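PDB 3RIQ: tailspike protein from Siphovirus 9NA, which recognises Salmonella lipopolysaccharide as the phage's receptor and, as an endorhamnosidase, probably cleaves its O-antigen chains. Local coordinates for residues A61-D66 and P83-K88; G247-Q252 and G279-A284; L265-I270 and T308-R313. One frame throughout, in Å; residues are numbered along the deposited sequence.

Interaction 1: A61-D66 and P83-K88; sequences AKFIGD and PHMHTK
The aliphatic chain of Lys-62 lies along the imidazole of His-84, both side chains pointing the same way. Its CE sits over the ring centre, 3.8 Å from the His-84 centroid and 13° off the ring normal, a CH-pi contact that suits a methylene polarised by the neighbouring ammonium. The chain is extended as far as CE, which lays CD beside CD2 of His-86 at 3.7 Å, and bends at chi4. Behind these side chains two parallel strands are joined by backbone bonds: Phe-63 N to His-84 O (2.9 Å), His-86 N to Phe-63 O, and Gly-65 N to His-86 O. On the other face, that of Phe-63 and Met-85, the thioether folds back, bent at chi2 and chi3, and its SD comes obliquely to CD2 of the Phe-63 ring at 3.7 Å, a Met-aromatic contact inside the right-handed beta-helix. CB of Pro-83 lies at the edge of the same ring.

At the C-terminal end the grip weakens. Lys-88 N is shared between Gly-65 O and Asp-66 OD1, both weak bonds, while Asp-66 OD2 is held by Thr-89. His-86 ND1 donates to the next residue of its strand, at Thr-87 O (2.8 Å), on an in-plane lone pair. A water joins Ala-61 O to His-84 N where the strands begin. A second shell fixes His-84, whose ND1 is bonded to Glu-162 and NE2 to Thr-164. Lys-62 thus meets His-84 through its methylenes, NZ staying 4.9 Å from ND1, and the bond to Glu-162 probably leaves the ring electron-rich enough to receive them.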
loop_
_atom_site.group_PDB
_atom_site.type_symbol
_atom_site.label_atom_id
_atom_site.label_comp_id
_atom_site.label_asym_id
_atom_site.label_seq_id
_atom_site.Cartn_x
_atom_site.Cartn_y
_atom_site.Cartn_z
ATOM N N ALA A 61 -8.416 -1.303 -37.584
ATOM C CA ALA A 61 -9.470 -2.251 -37.955
ATOM C C ALA A 61 -9.114 -3.586 -37.312
ATOM O O ALA A 61 -8.107 -3.652 -36.598
ATOM C CB ALA A 61 -9.563 -2.356 -39.485
ATOM N N LYS A 62 -9.921 -4.630 -37.510
ATOM C CA LYS A 62 -9.783 -5.869 -36.755
ATOM C C LYS A 62 -9.222 -7.004 -37.578
ATOM O O LYS A 62 -9.415 -7.040 -38.798
ATOM C CB LYS A 62 -11.167 -6.315 -36.252
ATOM C CG LYS A 62 -11.855 -5.258 -35.404
ATOM C CD LYS A 62 -13.162 -5.789 -34.874
ATOM C CE LYS A 62 -13.830 -4.754 -33.985
ATOM N NZ LYS A 62 -14.264 -3.553 -34.767
ATOM N N PHE A 63 -8.555 -7.940 -36.898
ATOM C CA PHE A 63 -8.256 -9.261 -37.466
ATOM C C PHE A 63 -9.357 -10.245 -37.048
ATOM O O PHE A 63 -9.519 -10.521 -35.842
ATOM C CB PHE A 63 -6.907 -9.762 -36.976
ATOM C CG PHE A 63 -5.760 -8.836 -37.302
ATOM C CD1 PHE A 63 -5.441 -8.521 -38.649
ATOM C CD2 PHE A 63 -5.020 -8.250 -36.282
ATOM C CE1 PHE A 63 -4.350 -7.661 -38.963
ATOM C CE2 PHE A 63 -3.947 -7.364 -36.579
ATOM C CZ PHE A 63 -3.608 -7.081 -37.925
ATOM N N ILE A 64 -10.088 -10.782 -38.029
ATOM C CA ILE A 64 -11.275 -11.585 -37.774
ATOM C C ILE A 64 -11.080 -13.009 -38.252
ATOM O O ILE A 64 -10.723 -13.218 -39.410
ATOM C CB ILE A 64 -12.507 -10.980 -38.499
ATOM C CG1 ILE A 64 -12.748 -9.534 -38.068
ATOM C CG2 ILE A 64 -13.781 -11.866 -38.294
ATOM C CD1 ILE A 64 -13.723 -8.760 -38.991
ATOM N N GLY A 65 -11.277 -14.003 -37.387
ATOM C CA GLY A 65 -11.112 -15.392 -37.818
ATOM C C GLY A 65 -11.463 -16.338 -36.702
ATOM O O GLY A 65 -11.574 -15.924 -35.559
ATOM N N ASP A 66 -11.609 -17.618 -37.055
ATOM C CA ASP A 66 -11.654 -18.701 -36.078
ATOM C C ASP A 66 -10.341 -19.458 -36.174
ATOM O O ASP A 66 -9.998 -19.968 -37.250
ATOM C CB ASP A 66 -12.778 -19.676 -36.424
ATOM C CG ASP A 66 -14.143 -19.068 -36.310
ATOM O OD1 ASP A 66 -14.366 -18.184 -35.457
ATOM O OD2 ASP A 66 -15.006 -19.499 -37.092
ATOM N N PRO A 83 -3.983 -3.480 -31.871
ATOM C CA PRO A 83 -4.604 -4.570 -32.611
ATOM C C PRO A 83 -5.861 -5.062 -31.914
ATOM O O PRO A 83 -6.055 -4.819 -30.728
ATOM C CB PRO A 83 -3.540 -5.665 -32.539
ATOM C CG PRO A 83 -2.833 -5.390 -31.232
ATOM C CD PRO A 83 -2.775 -3.919 -31.142
ATOM N N HIS A 84 -6.707 -5.736 -32.686
ATOM C CA HIS A 84 -7.960 -6.296 -32.171
ATOM C C HIS A 84 -8.225 -7.666 -32.790
ATOM O O HIS A 84 -8.439 -7.757 -33.987
ATOM C CB HIS A 84 -9.129 -5.349 -32.483
ATOM C CG HIS A 84 -10.419 -5.719 -31.810
ATOM N ND1 HIS A 84 -11.199 -4.785 -31.162
ATOM C CD2 HIS A 84 -11.088 -6.900 -31.708
ATOM C CE1 HIS A 84 -12.282 -5.382 -30.678
ATOM N NE2 HIS A 84 -12.247 -6.658 -31.014
ATOM N N MET A 85 -8.192 -8.709 -31.979
ATOM C CA MET A 85 -8.489 -10.067 -32.412
ATOM C C MET A 85 -9.959 -10.380 -32.160
ATOM O O MET A 85 -10.390 -10.410 -31.022
ATOM C CB MET A 85 -7.609 -11.079 -31.675
ATOM C CG MET A 85 -6.129 -10.876 -31.846
ATOM S SD MET A 85 -5.537 -10.691 -33.537
ATOM C CE MET A 85 -6.062 -12.301 -34.250
ATOM N N HIS A 86 -10.719 -10.615 -33.226
ATOM C CA HIS A 86 -12.158 -10.851 -33.133
ATOM C C HIS A 86 -12.551 -12.223 -33.715
ATOM O O HIS A 86 -12.217 -12.540 -34.841
ATOM C CB HIS A 86 -12.871 -9.731 -33.902
ATOM C CG HIS A 86 -14.337 -9.565 -33.576
ATOM N ND1 HIS A 86 -15.268 -10.569 -33.777
ATOM C CD2 HIS A 86 -15.037 -8.484 -33.137
ATOM C CE1 HIS A 86 -16.467 -10.130 -33.424
ATOM N NE2 HIS A 86 -16.358 -8.863 -33.050
ATOM N N THR A 87 -13.267 -13.024 -32.954
ATOM C CA THR A 87 -13.780 -14.286 -33.466
ATOM C C THR A 87 -14.620 -14.117 -34.756
ATOM O O THR A 87 -15.285 -13.070 -34.960
ATOM C CB THR A 87 -14.613 -15.004 -32.351
ATOM O OG1 THR A 87 -14.914 -16.334 -32.795
ATOM C CG2 THR A 87 -15.931 -14.242 -32.010
ATOM N N LYS A 88 -14.618 -15.128 -35.616
ATOM C CA LYS A 88 -15.527 -15.117 -36.759
ATOM C C LYS A 88 -16.896 -15.701 -36.344
ATOM O O LYS A 88 -17.936 -15.057 -36.498
ATOM C CB LYS A 88 -14.902 -15.860 -37.951
ATOM C CG LYS A 88 -15.893 -15.962 -39.139
ATOM C CD LYS A 88 -15.240 -16.505 -40.427
ATOM C CE LYS A 88 -14.667 -17.933 -40.244
ATOM N NZ LYS A 88 -14.028 -18.531 -41.518
HETATM O O HOH W 1 -6.245 -5.295 -35.539
HETATM O O HOH W 2 -11.232 -18.017 -39.962
#

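Interaction 2: G247-Q252 and G279-A284; sequences GVKTYQ and GIDVNA
Thr-250 holds its OG1 between its backbone N and carbonyl carbon (chi1 54°), which aims the hydroxyl at Asn-283 O, while Gln-252, bent at chi2 (108°), swings its amide back over the neighbouring chain toward Asp-281. These groups finish a short parallel pairing between successive coils of the right-handed beta-helix. Two backbone bonds join the strands, Asp-281 N to Val-248 O and Thr-250 N to Asp-281 O, each 3.0 Å; beyond Thr-250 and Val-282 side chains take over.

Gln-252 suits this place because one amide nitrogen can serve several acceptors. NE2 donates to Asp-281 OD2 at 3.0 Å, meeting it from above the carboxylate plane, to Asn-283 O at 3.3 Å and, weakly, to Thr-250 O. The other carboxylate oxygen, OD1, takes a bond from Asn-283 ND2 (2.8 Å), so Asp-281 is gripped by amides of both segments. The extended Lys-249 chain runs beside this carboxylate, its CE 3.7 Å and its NZ 4.6 Å from OD2; NZ makes a long, weak ion pair with Glu-245. A water links Gln-252 OE1 with Asp-281 OD2.

Toward the interior, Val-248 CG2 packs on Ile-280 CG2, branched side chains stacked from coil to coil, with Phe-267 against Val-248 and Ile-312 against Ile-280. Asn-283 O is held from both faces of its carbonyl plane: Thr-250 OG1 approaches one at 2.9 Å, Gln-252 NE2 the other.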
loop_
_atom_site.group_PDB
_atom_site.type_symbol
_atom_site.label_atom_id
_atom_site.label_comp_id
_atom_site.label_asym_id
_atom_site.label_seq_id
_atom_site.Cartn_x
_atom_site.Cartn_y
_atom_site.Cartn_z
ATOM N N GLY A 247 -6.765 -15.369 -11.722
ATOM C CA GLY A 247 -6.669 -13.948 -12.114
ATOM C C GLY A 247 -5.450 -13.719 -12.992
ATOM O O GLY A 247 -5.552 -13.114 -14.071
ATOM N N VAL A 248 -4.293 -14.202 -12.520
ATOM C CA VAL A 248 -3.110 -14.416 -13.356
ATOM C C VAL A 248 -2.540 -15.762 -12.890
ATOM O O VAL A 248 -2.834 -16.239 -11.781
ATOM C CB VAL A 248 -2.025 -13.309 -13.207
ATOM C CG1 VAL A 248 -2.561 -11.931 -13.641
ATOM C CG2 VAL A 248 -1.431 -13.277 -11.765
ATOM N N LYS A 249 -1.678 -16.365 -13.699
ATOM C CA LYS A 249 -1.172 -17.715 -13.376
ATOM C C LYS A 249 0.242 -17.965 -13.851
ATOM O O LYS A 249 0.585 -17.600 -14.998
ATOM C CB LYS A 249 -2.085 -18.770 -14.048
ATOM C CG LYS A 249 -1.667 -20.224 -13.820
ATOM C CD LYS A 249 -2.729 -21.221 -14.317
ATOM C CE LYS A 249 -2.174 -22.639 -14.225
ATOM N NZ LYS A 249 -3.041 -23.699 -14.885
ATOM N N THR A 250 1.038 -18.607 -12.992
ATOM C CA THR A 250 2.290 -19.232 -13.414
ATOM C C THR A 250 1.982 -20.718 -13.599
ATOM O O THR A 250 1.459 -21.368 -12.700
ATOM C CB THR A 250 3.413 -19.012 -12.397
ATOM O OG1 THR A 250 2.993 -19.455 -11.094
ATOM C CG2 THR A 250 3.770 -17.541 -12.312
ATOM N N TYR A 251 2.284 -21.253 -14.776
ATOM C CA TYR A 251 1.991 -22.663 -15.060
ATOM C C TYR A 251 2.787 -23.585 -14.119
ATOM O O TYR A 251 3.893 -23.279 -13.688
ATOM C CB TYR A 251 2.299 -22.975 -16.555
ATOM C CG TYR A 251 1.491 -24.134 -17.159
ATOM C CD1 TYR A 251 0.296 -23.903 -17.818
ATOM C CD2 TYR A 251 1.955 -25.439 -17.086
ATOM C CE1 TYR A 251 -0.438 -24.957 -18.348
ATOM C CE2 TYR A 251 1.235 -26.486 -17.612
ATOM C CZ TYR A 251 0.052 -26.244 -18.243
ATOM O OH TYR A 251 -0.681 -27.291 -18.802
ATOM N N GLN A 252 2.194 -24.746 -13.842
ATOM C CA GLN A 252 2.813 -25.798 -13.028
ATOM C C GLN A 252 3.253 -27.042 -13.790
ATOM O O GLN A 252 2.682 -27.400 -14.796
ATOM C CB GLN A 252 1.857 -26.219 -11.912
ATOM C CG GLN A 252 1.528 -25.075 -10.912
ATOM C CD GLN A 252 0.130 -24.552 -11.043
ATOM O OE1 GLN A 252 -0.820 -25.319 -11.094
ATOM N NE2 GLN A 252 -0.016 -23.274 -11.072
ATOM N N GLY A 279 -7.653 -16.128 -7.041
ATOM C CA GLY A 279 -7.428 -14.699 -7.336
ATOM C C GLY A 279 -6.090 -14.430 -8.012
ATOM O O GLY A 279 -6.004 -13.642 -8.967
ATOM N N ILE A 280 -5.027 -15.029 -7.483
ATOM C CA ILE A 280 -3.806 -15.216 -8.261
ATOM C C ILE A 280 -3.385 -16.655 -7.998
ATOM O O ILE A 280 -3.649 -17.188 -6.912
ATOM C CB ILE A 280 -2.657 -14.221 -7.859
ATOM C CG1 ILE A 280 -2.181 -14.422 -6.407
ATOM C CG2 ILE A 280 -3.077 -12.778 -8.115
ATOM C CD1 ILE A 280 -1.015 -13.517 -6.021
ATOM N N ASP A 281 -2.744 -17.285 -8.992
ATOM C CA ASP A 281 -2.227 -18.665 -8.826
ATOM C C ASP A 281 -0.744 -18.589 -9.162
ATOM O O ASP A 281 -0.368 -18.710 -10.336
ATOM C CB ASP A 281 -2.934 -19.638 -9.791
ATOM C CG ASP A 281 -2.307 -21.022 -9.785
ATOM O OD1 ASP A 281 -1.459 -21.282 -8.889
ATOM O OD2 ASP A 281 -2.681 -21.858 -10.652
ATOM N N VAL A 282 0.088 -18.353 -8.154
ATOM C CA VAL A 282 1.532 -18.242 -8.394
ATOM C C VAL A 282 2.169 -19.508 -7.818
ATOM O O VAL A 282 2.962 -19.455 -6.872
ATOM C CB VAL A 282 2.115 -16.940 -7.793
ATOM C CG1 VAL A 282 3.595 -16.779 -8.173
ATOM C CG2 VAL A 282 1.337 -15.713 -8.322
ATOM N N ASN A 283 1.747 -20.666 -8.349
ATOM C CA ASN A 283 2.316 -21.951 -7.957
ATOM C C ASN A 283 3.206 -22.519 -9.054
ATOM O O ASN A 283 2.991 -22.246 -10.253
ATOM C CB ASN A 283 1.185 -22.953 -7.669
ATOM C CG ASN A 283 0.485 -22.673 -6.342
ATOM O OD1 ASN A 283 0.767 -23.333 -5.325
ATOM N ND2 ASN A 283 -0.416 -21.689 -6.332
ATOM N N ALA A 284 4.160 -23.362 -8.664
ATOM C CA ALA A 284 5.068 -24.016 -9.626
ATOM C C ALA A 284 4.884 -25.540 -9.659
ATOM O O ALA A 284 5.010 -26.123 -10.726
ATOM C CB ALA A 284 6.522 -23.658 -9.309
HETATM O O HOH W 3 5.550 -21.668 -12.051
HETATM O O HOH W 4 -2.739 -24.388 -9.216
#

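Interaction 3: L265-I270 and T308-R313; sequences LVFDNI and TQHIIR
The imidazole of His-310 is packed on both faces and bonded at its edge. The edge of Phe-267 points at one face in a T-shaped pair, planes at 74° and centroids 5.8 Å apart, with CE2 displaced toward the rim; over the centre of the opposite face sits the carbonyl oxygen of Thr-308. In the ring plane, Leu-265 N donates to ND1 at 3.0 Å in a nearly straight bond (166°), so ND1 acts as acceptor and must lack a proton. Histidine suits the place because its side chain here stands in for a backbone acceptor, extending the pairing by one bond before the strands proper begin. Chi1 of -62° sets CG anti to the carbonyl carbon and lays the ring alongside Leu-265, whose CB and CG cover the ND1-CE1 side.

From there the two strands run in parallel, their axes 4.8 Å apart, through four backbone bonds: Ile-311 N to Leu-265 O, Phe-267 N to Ile-311 O, Arg-313 N to Phe-267 O and Asn-269 N to Arg-313 O. Phe-267 CD2 meets Ile-312 CG1 at 4.2 Å on the inward face, where Val-282 also packs against both residues.

The other face carries Val-266, Ile-311, Asp-268 and Arg-313. Asp-268 and Arg-313 lie side by side, but OD2 and NH1 are 3.7 Å apart, a long salt bridge. Their closer partners are outside: Asp-268 OD1 takes a bond from Asn-314, while Asp-268 OD2 and Arg-313 NH1 bond to Asn-269 of a second subunit. Asn-269, at positive phi, turns the chain at a corner and offers its own amide to Asp-268 and Arg-313 of the third subunit. Apolar stacking within and polar exchange between chains are features of a trimeric right-handed beta-helix, as in the P22 tailspike family.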
loop_
_atom_site.group_PDB
_atom_site.type_symbol
_atom_site.label_atom_id
_atom_site.label_comp_id
_atom_site.label_asym_id
_atom_site.label_seq_id
_atom_site.Cartn_x
_atom_site.Cartn_y
_atom_site.Cartn_z
ATOM N N LEU A 265 9.596 -13.492 -11.000
ATOM C CA LEU A 265 8.716 -12.506 -11.642
ATOM C C LEU A 265 8.206 -11.523 -10.589
ATOM O O LEU A 265 8.316 -11.778 -9.362
ATOM C CB LEU A 265 7.527 -13.218 -12.317
ATOM C CG LEU A 265 7.959 -14.204 -13.423
ATOM C CD1 LEU A 265 6.746 -15.018 -13.917
ATOM C CD2 LEU A 265 8.605 -13.472 -14.620
ATOM N N VAL A 266 7.638 -10.410 -11.066
ATOM C CA VAL A 266 6.993 -9.422 -10.195
ATOM C C VAL A 266 5.518 -9.314 -10.548
ATOM O O VAL A 266 5.169 -9.147 -11.734
ATOM C CB VAL A 266 7.642 -8.020 -10.370
ATOM C CG1 VAL A 266 6.887 -6.976 -9.496
ATOM C CG2 VAL A 266 9.127 -8.051 -10.003
ATOM N N PHE A 267 4.662 -9.445 -9.530
ATOM C CA PHE A 267 3.227 -9.243 -9.674
ATOM C C PHE A 267 2.880 -8.101 -8.734
ATOM O O PHE A 267 2.934 -8.278 -7.498
ATOM C CB PHE A 267 2.461 -10.524 -9.297
ATOM C CG PHE A 267 2.865 -11.724 -10.127
ATOM C CD1 PHE A 267 2.278 -11.940 -11.373
ATOM C CD2 PHE A 267 3.897 -12.606 -9.704
ATOM C CE1 PHE A 267 2.656 -13.042 -12.151
ATOM C CE2 PHE A 267 4.294 -13.706 -10.506
ATOM C CZ PHE A 267 3.667 -13.918 -11.723
ATOM N N ASP A 268 2.541 -6.945 -9.319
ATOM C CA ASP A 268 2.351 -5.708 -8.548
ATOM C C ASP A 268 1.035 -5.033 -8.943
ATOM O O ASP A 268 0.902 -4.585 -10.084
ATOM C CB ASP A 268 3.551 -4.762 -8.798
ATOM C CG ASP A 268 3.364 -3.363 -8.195
ATOM O OD1 ASP A 268 2.559 -3.175 -7.255
ATOM O OD2 ASP A 268 4.081 -2.434 -8.654
ATOM N N ASN A 269 0.093 -4.943 -8.007
ATOM C CA ASN A 269 -1.167 -4.241 -8.232
ATOM C C ASN A 269 -2.046 -4.951 -9.238
ATOM O O ASN A 269 -2.277 -4.472 -10.371
ATOM C CB ASN A 269 -0.962 -2.773 -8.614
ATOM C CG ASN A 269 -2.252 -1.970 -8.489
ATOM O OD1 ASN A 269 -3.205 -2.468 -7.898
ATOM N ND2 ASN A 269 -2.317 -0.788 -9.095
ATOM N N ILE A 270 -2.548 -6.093 -8.816
ATOM C CA ILE A 270 -3.482 -6.861 -9.602
ATOM C C ILE A 270 -4.782 -6.866 -8.818
ATOM O O ILE A 270 -4.778 -7.151 -7.623
ATOM C CB ILE A 270 -2.984 -8.285 -9.845
ATOM C CG1 ILE A 270 -1.647 -8.248 -10.617
ATOM C CG2 ILE A 270 -4.091 -9.132 -10.593
ATOM C CD1 ILE A 270 -0.938 -9.560 -10.728
ATOM N N THR A 308 11.431 -20.132 -6.069
ATOM C CA THR A 308 10.862 -19.284 -7.116
ATOM C C THR A 308 11.213 -17.807 -6.953
ATOM O O THR A 308 11.334 -17.110 -7.963
ATOM C CB THR A 308 9.349 -19.499 -7.240
ATOM O OG1 THR A 308 8.745 -19.455 -5.931
ATOM C CG2 THR A 308 9.074 -20.879 -7.858
ATOM N N GLN A 309 11.336 -17.305 -5.708
ATOM C CA GLN A 309 11.778 -15.899 -5.475
ATOM C C GLN A 309 10.924 -14.886 -6.237
ATOM O O GLN A 309 11.445 -13.926 -6.785
ATOM C CB GLN A 309 13.250 -15.711 -5.888
ATOM C CG GLN A 309 14.285 -16.441 -4.997
ATOM C CD GLN A 309 15.679 -15.808 -5.154
ATOM O OE1 GLN A 309 15.927 -14.683 -4.673
ATOM N NE2 GLN A 309 16.568 -16.490 -5.849
ATOM N N HIS A 310 9.610 -15.094 -6.290
ATOM C CA HIS A 310 8.736 -14.077 -6.850
ATOM C C HIS A 310 8.559 -12.939 -5.844
ATOM O O HIS A 310 8.742 -13.108 -4.624
ATOM C CB HIS A 310 7.371 -14.667 -7.205
ATOM C CG HIS A 310 7.422 -15.748 -8.244
ATOM N ND1 HIS A 310 7.942 -15.549 -9.508
ATOM C CD2 HIS A 310 6.924 -17.009 -8.230
ATOM C CE1 HIS A 310 7.793 -16.661 -10.216
ATOM N NE2 HIS A 310 7.185 -17.566 -9.460
ATOM N N ILE A 311 8.189 -11.777 -6.370
ATOM C CA ILE A 311 7.697 -10.654 -5.585
ATOM C C ILE A 311 6.237 -10.444 -5.920
ATOM O O ILE A 311 5.879 -10.259 -7.104
ATOM C CB ILE A 311 8.515 -9.366 -5.875
ATOM C CG1 ILE A 311 10.007 -9.586 -5.550
ATOM C CG2 ILE A 311 7.902 -8.150 -5.154
ATOM C CD1 ILE A 311 10.947 -8.385 -5.936
ATOM N N ILE A 312 5.398 -10.505 -4.889
ATOM C CA ILE A 312 3.958 -10.363 -5.061
ATOM C C ILE A 312 3.514 -9.234 -4.144
ATOM O O ILE A 312 3.665 -9.344 -2.926
ATOM C CB ILE A 312 3.241 -11.674 -4.649
ATOM C CG1 ILE A 312 3.678 -12.841 -5.562
ATOM C CG2 ILE A 312 1.676 -11.472 -4.690
ATOM C CD1 ILE A 312 3.214 -14.244 -5.028
ATOM N N ARG A 313 2.963 -8.158 -4.691
ATOM C CA ARG A 313 2.575 -7.041 -3.822
ATOM C C ARG A 313 1.389 -6.236 -4.342
ATOM O O ARG A 313 1.115 -6.206 -5.567
ATOM C CB ARG A 313 3.754 -6.128 -3.519
ATOM C CG ARG A 313 4.556 -5.717 -4.666
ATOM C CD ARG A 313 5.940 -5.072 -4.241
ATOM N NE ARG A 313 5.773 -3.779 -3.564
ATOM C CZ ARG A 313 5.782 -2.596 -4.166
ATOM N NH1 ARG A 313 5.953 -2.537 -5.486
ATOM N NH2 ARG A 313 5.565 -1.479 -3.456
#

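From the N terminus, interaction 1 comes first: 61-66 pairs with 83-88 and closes a loop of 16 residues, mostly strand, in an early part of the beta-helix. It is complete well before the others begin, and its nearest atoms stay about 18 Å from interaction 2 and 21 Å from interaction 3. Those two cross along the chain, the order being 247-252, 265-270, 279-284 and 308-313, so each loop holds one segment of the other. They also touch: Val-282 CG1 packs on His-310 CD2 at 3.3 Å and Thr-250 CG2 on Phe-267 CZ. Interactions 2 and 3 thus tie neighbouring coils on different faces across the shared interior, and interaction 3 also reaches the other subunits.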